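Local coordinates for protein spectinomycin phosphotransferase (Legionella pneumophila, PDB 3I1A) that probably phosphorylates the antibiotic spectinomycin with a nucleotide as donor, giving resistance, and has a protein kinase-like fold, at residues I213-V218 with V250-W254; E240-I246 with Y280-R284. All coordinates share one frame; numbering follows the deposited sequence.

Interaction 1. Residues I213-V218 with V250-W254; sequences IHAGNV and VGNVW
Ala215 and Trp254 meet where the loop matching the catalytic loop of kinase-like phosphotransferases is roofed by the loop before helix 257-267. Residues 213-218 carry the end of the HxDxxxxN motif of the aminoglycoside phosphotransferase family and reach Asn217, which binds magnesium when the metal is present. The indole lies over the short 3-10 segment at Ala215. Ala215 CB lies over one face of the five-membered ring, 3.6 Å from its centroid and 24° off the normal, a CH-pi contact. His214 C sits over the same face, toward the rim of the indole. The far edge of the six-membered ring is met near its plane by Val218 CG2, 3.7 Å from Trp254 CH2. Ile213 O comes within 3.2 Å of Trp254 CZ3. Val253 CG2 touches Ala215 CB at 3.6 Å.

No direct hydrogen bond joins the segments. One water bridges them: it accepts from Ala215 N at 3.0 Å and donates to Val250 O at 2.7 Å. It lies above the same indole face as Ala215 CB. Separately, His214 CB packs on Val250 CG1 at 3.7 Å. His214 CG stands between its own N and carbonyl carbon (chi1 56°), which folds the ring back over the turn. There ND1 accepts from Gly216 N at 3.0 Å, with the donor tilted 27° from the ring plane.

Val218 lies against strand 226-228, and Trp254 also meets the ring of Trp118. Backbone hydrogen bonds of Ala215 with Gly108 and of Asn217 with Ile229 also hold the loop. Ile213 O is buried with no polar partner and abuts the ring carbon Trp254 CZ3. Between these two segments the contact is apolar packing plus one water, a short way from the magnesium ligand Asn217.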
# COMPACT_ATOMS: atom_id res chain seq x y z
N ILE A 213 -4.96 -1.08 -0.48
CA ILE A 213 -5.22 -1.84 -1.68
C ILE A 213 -5.90 -1.07 -2.80
O ILE A 213 -7.09 -1.25 -3.08
CB ILE A 213 -5.95 -3.19 -1.31
CG1 ILE A 213 -6.13 -4.06 -2.55
CG2 ILE A 213 -7.27 -2.92 -0.58
CD1 ILE A 213 -4.81 -4.30 -3.30
N HIS A 214 -5.12 -0.18 -3.42
CA HIS A 214 -5.57 0.61 -4.55
C HIS A 214 -5.08 -0.07 -5.84
O HIS A 214 -4.37 -1.08 -5.77
CB HIS A 214 -5.04 2.06 -4.47
CG HIS A 214 -3.56 2.16 -4.35
ND1 HIS A 214 -2.71 2.11 -5.44
CD2 HIS A 214 -2.77 2.35 -3.27
CE1 HIS A 214 -1.47 2.26 -5.03
NE2 HIS A 214 -1.47 2.41 -3.72
N ALA A 215 -5.46 0.49 -6.99
CA ALA A 215 -5.14 -0.12 -8.28
C ALA A 215 -3.68 -0.38 -8.54
O ALA A 215 -3.33 -1.30 -9.29
CB ALA A 215 -5.74 0.71 -9.41
N GLY A 216 -2.81 0.43 -7.93
CA GLY A 216 -1.40 0.23 -8.11
C GLY A 216 -0.89 -1.03 -7.45
O GLY A 216 0.19 -1.52 -7.79
N ASN A 217 -1.66 -1.56 -6.51
CA ASN A 217 -1.24 -2.77 -5.80
C ASN A 217 -1.88 -4.08 -6.27
O ASN A 217 -1.82 -5.12 -5.60
CB ASN A 217 -1.38 -2.56 -4.31
CG ASN A 217 -0.28 -1.65 -3.78
OD1 ASN A 217 0.83 -1.66 -4.32
ND2 ASN A 217 -0.57 -0.88 -2.75
N VAL A 218 -2.52 -4.01 -7.44
CA VAL A 218 -3.05 -5.22 -8.04
C VAL A 218 -2.35 -5.36 -9.39
O VAL A 218 -2.37 -4.43 -10.19
CB VAL A 218 -4.57 -5.15 -8.30
CG1 VAL A 218 -5.01 -6.44 -8.98
CG2 VAL A 218 -5.33 -4.97 -7.01
N VAL A 250 -8.92 6.10 -6.01
CA VAL A 250 -7.51 6.39 -5.82
C VAL A 250 -6.78 6.25 -7.16
O VAL A 250 -6.79 5.17 -7.78
CB VAL A 250 -6.86 5.43 -4.79
CG1 VAL A 250 -5.36 5.71 -4.66
CG2 VAL A 250 -7.51 5.60 -3.44
N GLY A 251 -6.17 7.35 -7.59
CA GLY A 251 -5.44 7.38 -8.86
C GLY A 251 -6.34 7.63 -10.06
O GLY A 251 -5.95 7.40 -11.20
N ASN A 252 -7.55 8.12 -9.78
CA ASN A 252 -8.55 8.41 -10.79
C ASN A 252 -9.01 7.19 -11.59
O ASN A 252 -9.35 7.28 -12.77
CB ASN A 252 -8.07 9.51 -11.74
CG ASN A 252 -9.16 10.55 -11.99
OD1 ASN A 252 -9.17 11.63 -11.38
ND2 ASN A 252 -10.10 10.21 -12.86
N VAL A 253 -8.99 6.03 -10.94
CA VAL A 253 -9.47 4.78 -11.51
C VAL A 253 -10.20 4.16 -10.31
O VAL A 253 -10.07 4.68 -9.20
CB VAL A 253 -8.31 3.86 -12.01
CG1 VAL A 253 -7.59 4.52 -13.20
CG2 VAL A 253 -7.33 3.57 -10.88
N TRP A 254 -10.95 3.08 -10.54
CA TRP A 254 -11.71 2.41 -9.48
C TRP A 254 -12.75 3.39 -8.92
O TRP A 254 -12.85 3.61 -7.71
CB TRP A 254 -10.74 1.94 -8.37
CG TRP A 254 -9.88 0.77 -8.74
CD1 TRP A 254 -9.46 0.39 -10.00
CD2 TRP A 254 -9.30 -0.18 -7.83
NE1 TRP A 254 -8.67 -0.74 -9.91
CE2 TRP A 254 -8.56 -1.11 -8.60
CE3 TRP A 254 -9.34 -0.33 -6.44
CZ2 TRP A 254 -7.86 -2.18 -8.01
CZ3 TRP A 254 -8.64 -1.40 -5.85
CH2 TRP A 254 -7.91 -2.31 -6.64
O HOH W 1 -7.47 2.65 -7.12

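Interaction 2. Residues E240-I246 with Y280-R284; sequences ERDLMFI and YRHER
Arg241 lies across one face of the Tyr280 ring. Its CA stands 3.7 Å from the ring centroid, a CH-pi contact. The side chain starts with CG opposite the backbone N (chi1 162°) and then bends twice, bringing the guanidinium back over the same ring. There Arg241 CZ is 3.6 Å from Tyr280 CD1; the guanidinium lies over the ring, the planes 28° apart. At the far end of the ring, Tyr280 OH bonds to Glu144. Water 2 takes a weak bond from Arg241 NH2 and donates to Tyr280 O.

Met244 comes in at about a right angle to Tyr280, with Met244 SD 3.6 Å from Tyr280 CB. Its bent chain carries CE over the centre of the Phe245 ring, beside Arg284 CD at 3.8 Å. Arg284 is extended and meets Phe245 differently from the Arg241 pair. The ring turns its edge to the guanidinium face, with Phe245 CE2 3.3 Å from Arg284 NE and the planes 77° apart. Arg284 NH2 forms a salt bridge with Asp212.

Arg281 grips one backbone oxygen side-on. Its NE donates to Met244 O at 2.9 Å, in the carbonyl plane on a lone pair. NH2 reaches the same oxygen at 3.2 Å from above that plane. Its NH1 bonds to Thr329, so the guanidinium is tied on two sides.

These side chains fix the short helix 240-243 and the turn after it to the long helix 274-297. Both are part of the large C-terminal lobe of the kinase-like phosphotransferase fold, with the Arg284 side chain about 7 Å, between nearest atoms, from that of the magnesium ligand Asn217.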
# COMPACT_ATOMS: atom_id res chain seq x y z
N GLU A 240 -13.68 -2.47 6.32
CA GLU A 240 -13.83 -1.26 5.53
C GLU A 240 -12.49 -0.56 5.23
O GLU A 240 -12.40 0.24 4.30
CB GLU A 240 -14.84 -0.32 6.21
CG GLU A 240 -16.31 -0.83 6.17
CD GLU A 240 -16.62 -1.99 7.11
OE1 GLU A 240 -15.84 -2.28 8.05
OE2 GLU A 240 -17.68 -2.61 6.93
N ARG A 241 -11.46 -0.88 6.01
CA ARG A 241 -10.11 -0.35 5.78
C ARG A 241 -9.70 -0.71 4.34
O ARG A 241 -9.00 0.07 3.66
CB ARG A 241 -9.15 -1.01 6.75
CG ARG A 241 -7.67 -0.90 6.38
CD ARG A 241 -7.13 0.48 6.64
NE ARG A 241 -7.40 1.38 5.51
CZ ARG A 241 -6.91 2.60 5.43
NH1 ARG A 241 -6.12 3.06 6.40
NH2 ARG A 241 -7.21 3.37 4.38
N ASP A 242 -10.07 -1.90 3.90
CA ASP A 242 -9.77 -2.32 2.54
C ASP A 242 -10.93 -2.03 1.57
O ASP A 242 -10.71 -1.63 0.41
CB ASP A 242 -9.44 -3.82 2.46
CG ASP A 242 -8.08 -4.15 3.03
OD1 ASP A 242 -7.27 -3.22 3.22
OD2 ASP A 242 -7.82 -5.35 3.26
N LEU A 243 -12.17 -2.22 2.02
CA LEU A 243 -13.29 -2.02 1.11
C LEU A 243 -13.43 -0.59 0.58
O LEU A 243 -14.00 -0.39 -0.49
CB LEU A 243 -14.61 -2.49 1.76
CG LEU A 243 -14.61 -4.00 2.04
CD1 LEU A 243 -15.99 -4.46 2.63
CD2 LEU A 243 -14.31 -4.75 0.74
N MET A 244 -12.91 0.39 1.31
CA MET A 244 -13.02 1.78 0.91
C MET A 244 -12.40 2.05 -0.45
O MET A 244 -12.76 3.02 -1.13
CB MET A 244 -12.37 2.69 1.96
CG MET A 244 -10.88 2.49 2.11
SD MET A 244 -9.96 4.08 2.28
CE MET A 244 -9.70 4.45 0.49
N PHE A 245 -11.47 1.20 -0.85
CA PHE A 245 -10.80 1.38 -2.14
C PHE A 245 -11.67 0.99 -3.33
O PHE A 245 -11.45 1.48 -4.45
CB PHE A 245 -9.50 0.58 -2.16
CG PHE A 245 -8.44 1.15 -1.24
CD1 PHE A 245 -8.30 0.68 0.07
CD2 PHE A 245 -7.61 2.18 -1.67
CE1 PHE A 245 -7.35 1.24 0.94
CE2 PHE A 245 -6.66 2.75 -0.80
CZ PHE A 245 -6.53 2.28 0.49
N ILE A 246 -12.65 0.11 -3.12
CA ILE A 246 -13.51 -0.33 -4.23
C ILE A 246 -14.46 0.82 -4.49
O ILE A 246 -15.30 1.15 -3.65
CB ILE A 246 -14.26 -1.63 -3.84
CG1 ILE A 246 -13.24 -2.67 -3.33
CG2 ILE A 246 -15.06 -2.17 -5.04
CD1 ILE A 246 -12.13 -3.05 -4.33
N TYR A 280 -12.76 6.07 6.54
CA TYR A 280 -11.49 5.76 5.89
C TYR A 280 -11.23 6.58 4.64
O TYR A 280 -10.10 7.01 4.43
CB TYR A 280 -11.39 4.27 5.57
CG TYR A 280 -10.94 3.44 6.75
CD1 TYR A 280 -9.70 3.69 7.35
CD2 TYR A 280 -11.73 2.41 7.26
CE1 TYR A 280 -9.27 2.93 8.43
CE2 TYR A 280 -11.31 1.65 8.32
CZ TYR A 280 -10.08 1.90 8.91
OH TYR A 280 -9.60 1.12 9.94
N ARG A 281 -12.24 6.80 3.82
CA ARG A 281 -12.04 7.58 2.59
C ARG A 281 -11.67 9.02 2.92
O ARG A 281 -10.83 9.60 2.23
CB ARG A 281 -13.29 7.57 1.72
CG ARG A 281 -13.55 6.20 1.14
CD ARG A 281 -14.76 6.23 0.23
NE ARG A 281 -14.85 4.97 -0.50
CZ ARG A 281 -15.91 4.59 -1.20
NH1 ARG A 281 -16.99 5.37 -1.27
NH2 ARG A 281 -15.89 3.42 -1.83
N HIS A 282 -12.27 9.59 3.96
CA HIS A 282 -11.89 10.96 4.34
C HIS A 282 -10.53 10.96 5.02
O HIS A 282 -9.67 11.79 4.69
CB HIS A 282 -12.94 11.59 5.29
CG HIS A 282 -14.24 11.97 4.62
ND1 HIS A 282 -15.18 11.04 4.23
CD2 HIS A 282 -14.72 13.18 4.24
CE1 HIS A 282 -16.18 11.66 3.63
NE2 HIS A 282 -15.93 12.96 3.62
N GLU A 283 -10.30 10.04 5.94
CA GLU A 283 -9.04 9.98 6.67
C GLU A 283 -7.82 9.68 5.80
O GLU A 283 -6.74 10.21 6.04
CB GLU A 283 -9.14 8.95 7.81
CG GLU A 283 -7.85 8.68 8.57
CD GLU A 283 -7.28 9.88 9.33
OE1 GLU A 283 -8.01 10.84 9.62
OE2 GLU A 283 -6.07 9.83 9.64
N ARG A 284 -7.98 8.82 4.80
CA ARG A 284 -6.82 8.55 3.95
C ARG A 284 -6.41 9.83 3.21
O ARG A 284 -5.22 10.06 3.01
CB ARG A 284 -7.13 7.46 2.92
CG ARG A 284 -5.87 6.94 2.23
CD ARG A 284 -6.22 5.81 1.25
NE ARG A 284 -5.01 5.29 0.61
CZ ARG A 284 -4.45 5.81 -0.47
NH1 ARG A 284 -4.99 6.88 -1.06
NH2 ARG A 284 -3.32 5.28 -0.94
O HOH W 2 -7.41 5.93 5.69

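How the interactions relate
The two contacts interleave along the chain: 213-218, 240-246, 250-254 and then 280-284. Their centres are 12 Å apart, and they touch. Ile213 O packs on Phe245 CB at 3.2 Å, and Trp254 CE3 lies 3.4 Å from Phe245 O. Arg284, on helix 274-297, also reaches both segments of interaction 1, against His214 and Val250. Interaction 2 lies between helices 240-243 and 274-297 of the helical lobe, while interaction 1 is nearer the nucleotide and magnesium residues. The loop bearing Asn217 is thus tied to helix 274-297 directly, by Arg284 on His214, and by way of 240-246 and 250-254.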